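Local structure of arylmalonate decarboxylase (Bordetella bronchiseptica, 3IXL) at residues Ser36-Gly41 / Ile52-Asp57; Val168-Arg173 / Ile184-Gly189; Asp195-Val200 / Val208-Pro213. The protein catalyses the decarboxylation of 2-aryl-2-methylmalonate to 2-arylpropionate and carbon dioxide, taking up a proton in the process. The protein carries 2 engineered substitutions. All blocks are in the same frame, centred on the assembly; numbering follows the deposited sequence.

How the contacts relate
The three contacts illustrate how one principle, a helix laid on a parallel sheet, is adapted to its place in the fold. Contact 1 is partly buried, beyond the end of an outermost strand of one sheet, and a water joins its two segments. Contacts 2 and 3 are buried in the other half of the chain, their centres about 8 Å apart, and their paired segments meet by apolar packing, with no hydrogen bond across. These two share a sheet: strands 183-187 and 208-210 are neighbours, and S188 and S211 connect them beyond the strand ends. Contact 1 lies on the opposite side of the chain, its centre about 26 Å from theirs. Contact 2 includes residues lining the ligand pocket.

Contact 1: Ser36-Gly41 / Ile52-Asp57; sequences SGLGLG and IESVVD
L38 reaches S54 and V55, at the approach to helix 55-64, with a single methyl, CD2, which sits 3.3 Å from S54 OG, a close approach for a carbon and a hydroxyl oxygen. The same methyl has V55 CG2 as its second neighbour at 4.1 Å, the two side chains running at a slant to one another. With CG anti to the carbonyl carbon (chi1 -65°), the leucine brings its end nearer to the helix than its CB bond alone would suggest. Beside these side-chain contacts runs a polar bridge: a water gives one proton to L38 O and the other to S54 OG, each at 2.8 Å. The serine oxygen is thus an acceptor toward the water, while it also bonds to the carbonyl of V51, which probably helps to hold its rotation. Both segments belong to a beta-alpha-beta crossover in which the chain leaves strand 33-37, passes through helices 45-51 and 55-64, and returns as strand 67-72, parallel to the first but separated from it by strand 8-13. L38 lies just past the end of the outermost strand 33-37, where its backbone still bonds to V13, and G39 follows with positive phi as the chain turns away. V55 N makes a weak bond of 3.3 Å to I52 O. Further out, H58 and L77 also touch the L38 side chain, and V55 packs against M93 of helix 83-97. At the strand end, S36 OG bonds to H58 ND1 and R61 NH1, which ties strand 33-37 to helix 55-64. L40 leans on P14, a residue of the pocket that holds 2-phenylacetic acid, and the L38 side chain itself is about 8 Å from that ligand between nearest atoms.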
ATOM      1  N   SER A  36     -14.248  -5.535  -0.870  1.00  7.27           N
ATOM      2  CA  SER A  36     -15.285  -5.239   0.093  1.00  7.75           C
ATOM      3  C   SER A  36     -14.887  -3.930   0.771  1.00  7.97           C
ATOM      4  O   SER A  36     -13.731  -3.765   1.188  1.00  7.89           O
ATOM      5  CB  SER A  36     -15.408  -6.388   1.090  1.00  8.16           C
ATOM      6  OG  SER A  36     -16.573  -6.239   1.890  1.00 10.80           O
ATOM      7  N   GLY A  37     -15.832  -2.994   0.856  1.00  8.26           N
ATOM      8  CA  GLY A  37     -15.542  -1.624   1.282  1.00  8.61           C
ATOM      9  C   GLY A  37     -15.866  -1.268   2.715  1.00  9.18           C
ATOM     10  O   GLY A  37     -16.946  -1.592   3.216  1.00  9.75           O
ATOM     11  N   LEU A  38     -14.945  -0.558   3.359  1.00  9.41           N
ATOM     12  CA  LEU A  38     -15.083  -0.185   4.765  1.00  9.71           C
ATOM     13  C   LEU A  38     -15.975   1.015   5.012  1.00  9.77           C
ATOM     14  O   LEU A  38     -16.607   1.094   6.062  1.00 10.29           O
ATOM     15  CB  LEU A  38     -13.711   0.115   5.367  1.00  9.95           C
ATOM     16  CG  LEU A  38     -12.763  -1.072   5.448  1.00  9.78           C
ATOM     17  CD1 LEU A  38     -11.346  -0.614   5.694  1.00 11.95           C
ATOM     18  CD2 LEU A  38     -13.200  -1.983   6.574  1.00 12.67           C
ATOM     19  N   GLY A  39     -15.994   1.959   4.073  1.00  9.63           N
ATOM     20  CA  GLY A  39     -16.663   3.236   4.291  1.00 10.37           C
ATOM     21  C   GLY A  39     -15.868   4.216   5.132  1.00 10.24           C
ATOM     22  O   GLY A  39     -16.444   4.962   5.925  1.00 11.29           O
ATOM     23  N   LEU A  40     -14.545   4.229   4.965  1.00 10.39           N
ATOM     24  CA  LEU A  40     -13.690   5.172   5.686  1.00 10.54           C
ATOM     25  C   LEU A  40     -14.083   6.610   5.370  1.00 11.15           C
ATOM     26  O   LEU A  40     -14.276   6.956   4.205  1.00 11.98           O
ATOM     27  CB  LEU A  40     -12.216   4.938   5.311  1.00 10.41           C
ATOM     28  CG  LEU A  40     -11.155   5.848   5.940  1.00 10.11           C
ATOM     29  CD1 LEU A  40     -11.066   5.607   7.447  1.00  9.71           C
ATOM     30  CD2 LEU A  40      -9.805   5.623   5.286  1.00 10.62           C
ATOM     31  N   GLY A  41     -14.189   7.439   6.410  1.00 11.13           N
ATOM     32  CA  GLY A  41     -14.650   8.819   6.254  1.00 11.32           C
ATOM     33  C   GLY A  41     -13.576   9.863   5.988  1.00 11.65           C
ATOM     34  O   GLY A  41     -13.834  10.878   5.339  1.00 13.08           O
ATOM     35  N   ILE A  52     -11.992   0.493  11.818  1.00  8.74           N
ATOM     36  CA  ILE A  52     -10.966  -0.535  12.024  1.00  9.51           C
ATOM     37  C   ILE A  52     -11.549  -1.839  12.581  1.00  9.79           C
ATOM     38  O   ILE A  52     -11.075  -2.926  12.262  1.00  9.99           O
ATOM     39  CB  ILE A  52      -9.793  -0.015  12.904  1.00  9.63           C
ATOM     40  CG1 ILE A  52      -8.639  -1.025  12.974  1.00  9.86           C
ATOM     41  CG2 ILE A  52     -10.273   0.300  14.317  1.00 10.00           C
ATOM     42  CD1 ILE A  52      -7.902  -1.237  11.665  1.00 10.85           C
ATOM     43  N   GLU A  53     -12.593  -1.719  13.397  1.00 10.66           N
ATOM     44  CA  GLU A  53     -13.180  -2.888  14.042  1.00 11.33           C
ATOM     45  C   GLU A  53     -13.926  -3.796  13.075  1.00 11.23           C
ATOM     46  O   GLU A  53     -14.197  -4.954  13.403  1.00 12.29           O
ATOM     47  CB  GLU A  53     -14.119  -2.452  15.162  1.00 11.55           C
ATOM     48  CG  GLU A  53     -13.393  -1.702  16.268  1.00 13.90           C
ATOM     49  CD  GLU A  53     -14.332  -0.980  17.208  1.00 16.52           C
ATOM     50  OE1 GLU A  53     -14.167  -1.155  18.429  1.00 18.94           O
ATOM     51  OE2 GLU A  53     -15.223  -0.243  16.740  1.00 17.67           O
ATOM     52  N   SER A  54     -14.259  -3.275  11.897  1.00 10.50           N
ATOM     53  CA  SER A  54     -15.001  -4.040  10.898  1.00 10.73           C
ATOM     54  C   SER A  54     -14.121  -4.852   9.958  1.00 10.21           C
ATOM     55  O   SER A  54     -14.629  -5.637   9.173  1.00 10.01           O
ATOM     56  CB  SER A  54     -15.908  -3.121  10.082  1.00 10.63           C
ATOM     57  OG  SER A  54     -15.157  -2.258   9.235  1.00 12.79           O
ATOM     58  N   VAL A  55     -12.810  -4.648  10.032  1.00 10.04           N
ATOM     59  CA  VAL A  55     -11.890  -5.323   9.126  1.00  9.68           C
ATOM     60  C   VAL A  55     -12.069  -6.842   9.144  1.00 10.22           C
ATOM     61  O   VAL A  55     -12.170  -7.468   8.090  1.00 10.23           O
ATOM     62  CB  VAL A  55     -10.428  -4.909   9.391  1.00  9.71           C
ATOM     63  CG1 VAL A  55      -9.453  -5.838   8.651  1.00  8.86           C
ATOM     64  CG2 VAL A  55     -10.224  -3.457   8.961  1.00  9.69           C
ATOM     65  N   VAL A  56     -12.146  -7.426  10.334  1.00 10.74           N
ATOM     66  CA  VAL A  56     -12.286  -8.879  10.447  1.00 11.29           C
ATOM     67  C   VAL A  56     -13.564  -9.397   9.760  1.00 11.40           C
ATOM     68  O   VAL A  56     -13.543 -10.425   9.083  1.00 11.55           O
ATOM     69  CB  VAL A  56     -12.215  -9.324  11.928  1.00 11.52           C
ATOM     70  CG1 VAL A  56     -12.700 -10.755  12.106  1.00 13.59           C
ATOM     71  CG2 VAL A  56     -10.785  -9.191  12.429  1.00 12.74           C
ATOM     72  N   ASP A  57     -14.662  -8.660   9.902  1.00 11.24           N
ATOM     73  CA  ASP A  57     -15.920  -9.055   9.272  1.00 11.78           C
ATOM     74  C   ASP A  57     -15.831  -8.994   7.755  1.00 10.77           C
ATOM     75  O   ASP A  57     -16.389  -9.844   7.064  1.00 10.87           O
ATOM     76  CB  ASP A  57     -17.084  -8.201   9.780  1.00 12.79           C
ATOM     77  CG  ASP A  57     -17.371  -8.432  11.257  1.00 16.94           C
ATOM     78  OD1 ASP A  57     -17.299  -9.592  11.726  1.00 21.17           O
ATOM     79  OD2 ASP A  57     -17.647  -7.440  11.960  1.00 22.84           O
TER
HETATM   80  O   HOH W   1     -17.083  -1.255   7.476  1.00 21.87           O

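Contact 2: Val168-Arg173 / Ile184-Gly189; sequences VDLCVR and ILLSSG. Engineered in segment 184-189: S188 (natural residue Cys). With PAC (2-phenylacetic acid), chain C.
G189 N directs its hydrogen almost perfectly at O1 of 2-phenylacetic acid, over 2.8 Å and with an N-H...O angle of 179°. Y126 OH, S76 OG and T75 OG1 also bond to the ligand, whose carboxylate is therefore gripped from several parts of the chain, consistent with the dioxyanion hole described for this enzyme. One residue earlier, the engineered S188, its hydroxyl set anti to the serine's own N (chi1 -178°), has OG 3.7 Å from C2 of the ligand, a contact and not a bond; its hydrogen bond is with G190 N. Second-shell serines assist: S187 OG bonds to Y126 OH, and S188 N to S211 OG, which is in turn hydrogen-bonded to T75 OG1. These groups stand at the C-terminal end of strand 183-187, the usual place for a binding site in a parallel alpha/beta sheet, here one of the two four-stranded sheets of the Asp/Glu racemase-like fold. The axes of helix 168-173 and strand 184-187 come within 9.4 Å, with 139° between their directions. C171 lies at the centre of the interface. Its SG lies against both branches of L186, 3.9 Å from CD2 and 4.1 Å from CD1, and also meets CG2 of I184. The other arm of the isoleucine ends with CD1 3.9 Å from C171 O, so the residue meets side chain and backbone alike. L170 adds a looser touch, CD2 to L186 CD1 at 4.4 Å. A123 of strand 119-124 and V200 of helix 196-204 also border the cysteine. One turn apart on the same helix, R173 NE forms a salt bridge with D169 OD2, 2.8 Å away; the oxygen lies in the guanidinium plane, while NE comes from above the carboxylate plane.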
ATOM      1  N   VAL A 168       5.349  12.659  -9.375  1.00  6.78           N
ATOM      2  CA  VAL A 168       6.761  12.574  -9.742  1.00  6.92           C
ATOM      3  C   VAL A 168       7.558  13.651  -8.994  1.00  6.91           C
ATOM      4  O   VAL A 168       8.618  13.387  -8.428  1.00  7.90           O
ATOM      5  CB  VAL A 168       6.979  12.722 -11.277  1.00  6.96           C
ATOM      6  CG1 VAL A 168       8.472  12.898 -11.615  1.00  7.20           C
ATOM      7  CG2 VAL A 168       6.388  11.522 -12.021  1.00  7.60           C
ATOM      8  N   ASP A 169       7.037  14.872  -9.014  1.00  7.19           N
ATOM      9  CA  ASP A 169       7.696  15.984  -8.342  1.00  8.27           C
ATOM     10  C   ASP A 169       7.792  15.774  -6.826  1.00  8.04           C
ATOM     11  O   ASP A 169       8.811  16.104  -6.212  1.00  8.63           O
ATOM     12  CB  ASP A 169       6.957  17.281  -8.644  1.00  8.81           C
ATOM     13  CG  ASP A 169       7.514  18.441  -7.878  1.00 10.19           C
ATOM     14  OD1 ASP A 169       8.628  18.887  -8.226  1.00 11.90           O
ATOM     15  OD2 ASP A 169       6.843  18.889  -6.923  1.00 12.35           O
ATOM     16  N   LEU A 170       6.734  15.233  -6.222  1.00  7.48           N
ATOM     17  CA  LEU A 170       6.749  14.935  -4.788  1.00  7.67           C
ATOM     18  C   LEU A 170       7.875  13.965  -4.421  1.00  7.52           C
ATOM     19  O   LEU A 170       8.589  14.163  -3.437  1.00  8.01           O
ATOM     20  CB  LEU A 170       5.405  14.343  -4.384  1.00  7.74           C
ATOM     21  CG  LEU A 170       5.172  14.101  -2.891  1.00  7.67           C
ATOM     22  CD1 LEU A 170       5.027  15.420  -2.128  1.00  8.25           C
ATOM     23  CD2 LEU A 170       3.928  13.227  -2.702  1.00  8.24           C
ATOM     24  N   CYS A 171       8.020  12.906  -5.210  1.00  7.63           N
ATOM     25  CA  CYS A 171       9.092  11.933  -4.992  1.00  8.00           C
ATOM     26  C   CYS A 171      10.474  12.544  -5.161  1.00  8.20           C
ATOM     27  O   CYS A 171      11.362  12.294  -4.341  1.00  8.35           O
ATOM     28  CB  CYS A 171       8.939  10.764  -5.952  1.00  8.18           C
ATOM     29  SG  CYS A 171       7.533   9.684  -5.599  1.00  7.66           S
ATOM     30  N   VAL A 172      10.641  13.334  -6.220  1.00  8.59           N
ATOM     31  CA  VAL A 172      11.932  13.966  -6.483  1.00  9.43           C
ATOM     32  C   VAL A 172      12.292  14.931  -5.347  1.00  9.60           C
ATOM     33  O   VAL A 172      13.426  14.904  -4.852  1.00 10.51           O
ATOM     34  CB  VAL A 172      11.955  14.670  -7.858  1.00  9.32           C
ATOM     35  CG1 VAL A 172      13.255  15.461  -8.032  1.00  9.75           C
ATOM     36  CG2 VAL A 172      11.806  13.660  -8.985  1.00  9.65           C
ATOM     37  N   ARG A 173      11.330  15.749  -4.906  1.00  9.84           N
ATOM     38  CA  ARG A 173      11.597  16.686  -3.800  1.00 10.67           C
ATOM     39  C   ARG A 173      11.924  15.957  -2.489  1.00 10.45           C
ATOM     40  O   ARG A 173      12.832  16.350  -1.760  1.00 10.80           O
ATOM     41  CB  ARG A 173      10.459  17.693  -3.621  1.00 10.94           C
ATOM     42  CG  ARG A 173      10.384  18.725  -4.753  1.00 11.99           C
ATOM     43  CD  ARG A 173       9.385  19.841  -4.478  1.00 12.70           C
ATOM     44  NE  ARG A 173       7.995  19.391  -4.460  1.00 15.26           N
ATOM     45  CZ  ARG A 173       7.262  19.260  -3.357  1.00 17.39           C
ATOM     46  NH1 ARG A 173       7.788  19.551  -2.170  1.00 18.50           N
ATOM     47  NH2 ARG A 173       6.004  18.843  -3.430  1.00 18.31           N
ATOM     48  N   ILE A 184      12.595   5.241  -2.282  1.00  7.27           N
ATOM     49  CA  ILE A 184      11.491   6.127  -1.942  1.00  7.51           C
ATOM     50  C   ILE A 184      10.243   5.299  -1.663  1.00  7.18           C
ATOM     51  O   ILE A 184       9.927   4.367  -2.415  1.00  7.54           O
ATOM     52  CB  ILE A 184      11.208   7.123  -3.103  1.00  7.38           C
ATOM     53  CG1 ILE A 184      12.459   7.973  -3.396  1.00  8.30           C
ATOM     54  CG2 ILE A 184      10.003   8.023  -2.789  1.00  8.94           C
ATOM     55  CD1 ILE A 184      12.473   8.616  -4.775  1.00 10.15           C
ATOM     56  N   LEU A 185       9.551   5.641  -0.579  1.00  6.74           N
ATOM     57  CA  LEU A 185       8.215   5.114  -0.334  1.00  6.59           C
ATOM     58  C   LEU A 185       7.201   6.187  -0.710  1.00  6.34           C
ATOM     59  O   LEU A 185       7.193   7.271  -0.136  1.00  6.68           O
ATOM     60  CB  LEU A 185       8.033   4.700   1.130  1.00  6.86           C
ATOM     61  CG  LEU A 185       6.615   4.283   1.535  1.00  7.10           C
ATOM     62  CD1 LEU A 185       6.162   3.050   0.759  1.00  8.00           C
ATOM     63  CD2 LEU A 185       6.564   4.019   3.041  1.00  7.53           C
ATOM     64  N   LEU A 186       6.369   5.878  -1.699  1.00  6.32           N
ATOM     65  CA  LEU A 186       5.265   6.730  -2.104  1.00  6.94           C
ATOM     66  C   LEU A 186       4.013   6.152  -1.446  1.00  7.03           C
ATOM     67  O   LEU A 186       3.476   5.118  -1.867  1.00  6.39           O
ATOM     68  CB  LEU A 186       5.166   6.766  -3.631  1.00  7.12           C
ATOM     69  CG  LEU A 186       4.044   7.553  -4.314  1.00  7.83           C
ATOM     70  CD1 LEU A 186       3.954   9.007  -3.827  1.00  9.44           C
ATOM     71  CD2 LEU A 186       4.306   7.513  -5.817  1.00  7.60           C
ATOM     72  N   SER A 187       3.573   6.807  -0.376  1.00  7.29           N
ATOM     73  CA  SER A 187       2.579   6.211   0.507  1.00  8.03           C
ATOM     74  C   SER A 187       1.194   6.816   0.355  1.00  8.77           C
ATOM     75  O   SER A 187       1.013   8.038   0.396  1.00  9.20           O
ATOM     76  CB  SER A 187       3.034   6.258   1.970  1.00  8.54           C
ATOM     77  OG  SER A 187       2.249   5.370   2.763  1.00  8.76           O
ATOM     78  N   SER A 188       0.249   5.895   0.179  1.00  8.79           N
ATOM     79  CA  SER A 188      -1.214   6.045   0.145  1.00  8.81           C
ATOM     80  C   SER A 188      -1.746   5.280  -1.032  1.00  8.63           C
ATOM     81  O   SER A 188      -1.422   5.580  -2.187  1.00  8.78           O
ATOM     82  CB  SER A 188      -1.741   7.471   0.087  1.00  9.76           C
ATOM     83  OG  SER A 188      -3.163   7.407   0.117  1.00 12.71           O
ATOM     84  N   GLY A 189      -2.593   4.306  -0.719  1.00  8.20           N
ATOM     85  CA  GLY A 189      -3.251   3.486  -1.714  1.00  9.12           C
ATOM     86  C   GLY A 189      -4.354   4.225  -2.432  1.00  9.47           C
ATOM     87  O   GLY A 189      -5.024   3.647  -3.286  1.00 10.72           O
TER
HETATM   88  C1  PAC C5000      -3.598   4.662   2.786  1.00  7.51           C
HETATM   89  C2  PAC C5000      -4.946   5.337   2.614  1.00 10.86           C
HETATM   90  C1' PAC C5000      -5.866   4.959   1.471  1.00 10.30           C
HETATM   91  C2' PAC C5000      -6.733   5.963   1.030  1.00 11.27           C
HETATM   92  C3' PAC C5000      -7.633   5.727  -0.008  1.00 11.25           C
HETATM   93  C4' PAC C5000      -7.672   4.472  -0.609  1.00 10.46           C
HETATM   94  C5' PAC C5000      -6.806   3.461  -0.177  1.00 11.27           C
HETATM   95  C6' PAC C5000      -5.906   3.693   0.869  1.00  9.88           C
HETATM   96  O1  PAC C5000      -3.153   3.801   1.976  1.00  6.87           O
HETATM   97  O2  PAC C5000      -2.944   5.031   3.802  1.00  8.56           O

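Contact 3: Asp195-Val200 / Val208-Pro213; sequences DAIPEV and VVSSSP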
ATOM      1  N   ASP A 195       1.946   5.574 -13.497  1.00  8.17           N
ATOM      2  CA  ASP A 195       2.751   6.279 -14.500  1.00  9.07           C
ATOM      3  C   ASP A 195       3.886   7.074 -13.857  1.00  8.86           C
ATOM      4  O   ASP A 195       4.894   7.363 -14.507  1.00  9.90           O
ATOM      5  CB  ASP A 195       1.873   7.189 -15.358  1.00  9.64           C
ATOM      6  CG  ASP A 195       0.959   6.416 -16.295  1.00 12.90           C
ATOM      7  OD1 ASP A 195       1.285   5.269 -16.659  1.00 17.04           O
ATOM      8  OD2 ASP A 195      -0.086   6.971 -16.679  1.00 16.98           O
ATOM      9  N   ALA A 196       3.740   7.394 -12.573  1.00  7.74           N
ATOM     10  CA  ALA A 196       4.779   8.139 -11.852  1.00  7.33           C
ATOM     11  C   ALA A 196       6.003   7.294 -11.543  1.00  7.25           C
ATOM     12  O   ALA A 196       7.142   7.767 -11.662  1.00  7.64           O
ATOM     13  CB  ALA A 196       4.216   8.746 -10.567  1.00  7.65           C
ATOM     14  N   ILE A 197       5.775   6.047 -11.136  1.00  7.46           N
ATOM     15  CA  ILE A 197       6.853   5.175 -10.660  1.00  8.18           C
ATOM     16  C   ILE A 197       8.021   5.022 -11.655  1.00  8.36           C
ATOM     17  O   ILE A 197       9.159   5.309 -11.287  1.00  8.35           O
ATOM     18  CB  ILE A 197       6.329   3.784 -10.209  1.00  8.19           C
ATOM     19  CG1 ILE A 197       5.364   3.927  -9.027  1.00  9.18           C
ATOM     20  CG2 ILE A 197       7.497   2.854  -9.844  1.00  9.03           C
ATOM     21  CD1 ILE A 197       4.490   2.686  -8.830  1.00 10.19           C
ATOM     22  N   PRO A 198       7.757   4.565 -12.900  1.00  8.57           N
ATOM     23  CA  PRO A 198       8.907   4.400 -13.804  1.00  9.06           C
ATOM     24  C   PRO A 198       9.626   5.709 -14.108  1.00  9.46           C
ATOM     25  O   PRO A 198      10.823   5.695 -14.361  1.00  9.93           O
ATOM     26  CB  PRO A 198       8.284   3.812 -15.083  1.00  9.10           C
ATOM     27  CG  PRO A 198       6.836   4.174 -15.013  1.00  9.56           C
ATOM     28  CD  PRO A 198       6.492   4.151 -13.540  1.00  8.83           C
ATOM     29  N   GLU A 199       8.907   6.825 -14.088  1.00  9.17           N
ATOM     30  CA  GLU A 199       9.532   8.117 -14.368  1.00  9.08           C
ATOM     31  C   GLU A 199      10.470   8.521 -13.229  1.00  8.80           C
ATOM     32  O   GLU A 199      11.595   8.971 -13.463  1.00  8.75           O
ATOM     33  CB  GLU A 199       8.453   9.173 -14.604  1.00  9.63           C
ATOM     34  CG  GLU A 199       8.950  10.607 -14.841  1.00 11.63           C
ATOM     35  CD  GLU A 199       9.827  10.789 -16.069  1.00 15.06           C
ATOM     36  OE1 GLU A 199      10.400  11.889 -16.190  1.00 16.97           O
ATOM     37  OE2 GLU A 199       9.952   9.865 -16.901  1.00 14.29           O
ATOM     38  N   VAL A 200      10.030   8.338 -11.988  1.00  8.02           N
ATOM     39  CA  VAL A 200      10.893   8.624 -10.846  1.00  8.31           C
ATOM     40  C   VAL A 200      12.127   7.728 -10.843  1.00  8.44           C
ATOM     41  O   VAL A 200      13.244   8.212 -10.636  1.00  8.53           O
ATOM     42  CB  VAL A 200      10.143   8.471  -9.501  1.00  7.68           C
ATOM     43  CG1 VAL A 200      11.080   8.676  -8.331  1.00  8.69           C
ATOM     44  CG2 VAL A 200       8.993   9.463  -9.406  1.00  8.41           C
ATOM     45  N   VAL A 208      11.338   2.898  -6.299  1.00  9.66           N
ATOM     46  CA  VAL A 208      10.159   3.432  -5.620  1.00  9.49           C
ATOM     47  C   VAL A 208       9.224   2.289  -5.251  1.00  8.36           C
ATOM     48  O   VAL A 208       8.899   1.439  -6.092  1.00  9.28           O
ATOM     49  CB  VAL A 208       9.368   4.411  -6.521  1.00 10.00           C
ATOM     50  CG1 VAL A 208       8.114   4.922  -5.809  1.00 11.40           C
ATOM     51  CG2 VAL A 208      10.250   5.569  -6.936  1.00 10.64           C
ATOM     52  N   VAL A 209       8.783   2.285  -4.001  1.00  6.94           N
ATOM     53  CA  VAL A 209       7.722   1.377  -3.567  1.00  6.80           C
ATOM     54  C   VAL A 209       6.493   2.234  -3.319  1.00  6.38           C
ATOM     55  O   VAL A 209       6.547   3.174  -2.528  1.00  6.60           O
ATOM     56  CB  VAL A 209       8.117   0.577  -2.305  1.00  6.48           C
ATOM     57  CG1 VAL A 209       6.934  -0.256  -1.787  1.00  7.70           C
ATOM     58  CG2 VAL A 209       9.285  -0.354  -2.616  1.00  7.28           C
ATOM     59  N   SER A 210       5.403   1.919  -4.009  1.00  5.85           N
ATOM     60  CA  SER A 210       4.176   2.702  -3.929  1.00  6.01           C
ATOM     61  C   SER A 210       3.090   1.838  -3.301  1.00  5.80           C
ATOM     62  O   SER A 210       2.961   0.663  -3.653  1.00  5.60           O
ATOM     63  CB  SER A 210       3.767   3.168  -5.327  1.00  6.30           C
ATOM     64  OG  SER A 210       2.566   3.909  -5.277  1.00  7.77           O
ATOM     65  N   SER A 211       2.302   2.423  -2.400  1.00  5.44           N
ATOM     66  CA  SER A 211       1.292   1.670  -1.627  1.00  5.81           C
ATOM     67  C   SER A 211       0.381   0.741  -2.446  1.00  5.42           C
ATOM     68  O   SER A 211       0.325  -0.462  -2.180  1.00  5.52           O
ATOM     69  CB  SER A 211       0.404   2.633  -0.828  1.00  6.65           C
ATOM     70  OG  SER A 211       1.094   3.198   0.255  1.00  7.08           O
ATOM     71  N   SER A 212      -0.367   1.295  -3.392  1.00  5.65           N
ATOM     72  CA  SER A 212      -1.352   0.481  -4.109  1.00  6.30           C
ATOM     73  C   SER A 212      -0.680  -0.630  -4.930  1.00  6.13           C
ATOM     74  O   SER A 212      -0.997  -1.806  -4.769  1.00  5.97           O
ATOM     75  CB  SER A 212      -2.281   1.352  -4.949  1.00  6.73           C
ATOM     76  OG  SER A 212      -3.317   0.572  -5.506  1.00 10.13           O
ATOM     77  N   PRO A 213       0.275  -0.272  -5.809  1.00  5.51           N
ATOM     78  CA  PRO A 213       0.955  -1.318  -6.568  1.00  5.72           C
ATOM     79  C   PRO A 213       1.638  -2.359  -5.668  1.00  5.64           C
ATOM     80  O   PRO A 213       1.544  -3.556  -5.944  1.00  6.26           O
ATOM     81  CB  PRO A 213       1.963  -0.530  -7.416  1.00  5.94           C
ATOM     82  CG  PRO A 213       1.318   0.826  -7.552  1.00  6.78           C
ATOM     83  CD  PRO A 213       0.733   1.076  -6.206  1.00  6.10           C
TER
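Helix 196-200 and strand 208-210 run nearly antiparallel, their axes 9.0 Å apart and 166° between their directions, with I197 and V208 closest in backbone register. I197 bears most of the packing by sending its two arms to different partners. CG1, held anti to the residue's carbonyl carbon (chi1 -62°), carries CD1 forward to S210 CB, at 3.6 Å, and to P213 CG, at 3.9 Å. The isoleucine and the proline pass alongside, pointing opposite ways, so helix 196-204 touches the first turn of helix 211-222 as well as the strand. The remaining branch, CG2, meets V208 CB at 4.1 Å. On the next turn V200 crosses V208 at about a right angle, its CG1 pressed to within 3.5 Å of V208 CG2. S210 presents carbon to this interface, while its hydroxyl bonds to T193 OG1. A polar tie at the other end of the strand comes from E201 OE2, which accepts a hydrogen bond from V208 N. V200 also touches I184 and C171, which extends the apolar layer toward strand 183-187 and helix 164-176. This is the helix-on-strand packing of a classic beta-alpha-beta unit, strand 183-187, helix 196-204 and strand 208-210, with the two strands as parallel neighbours, 208-210 forming the margin of the sheet.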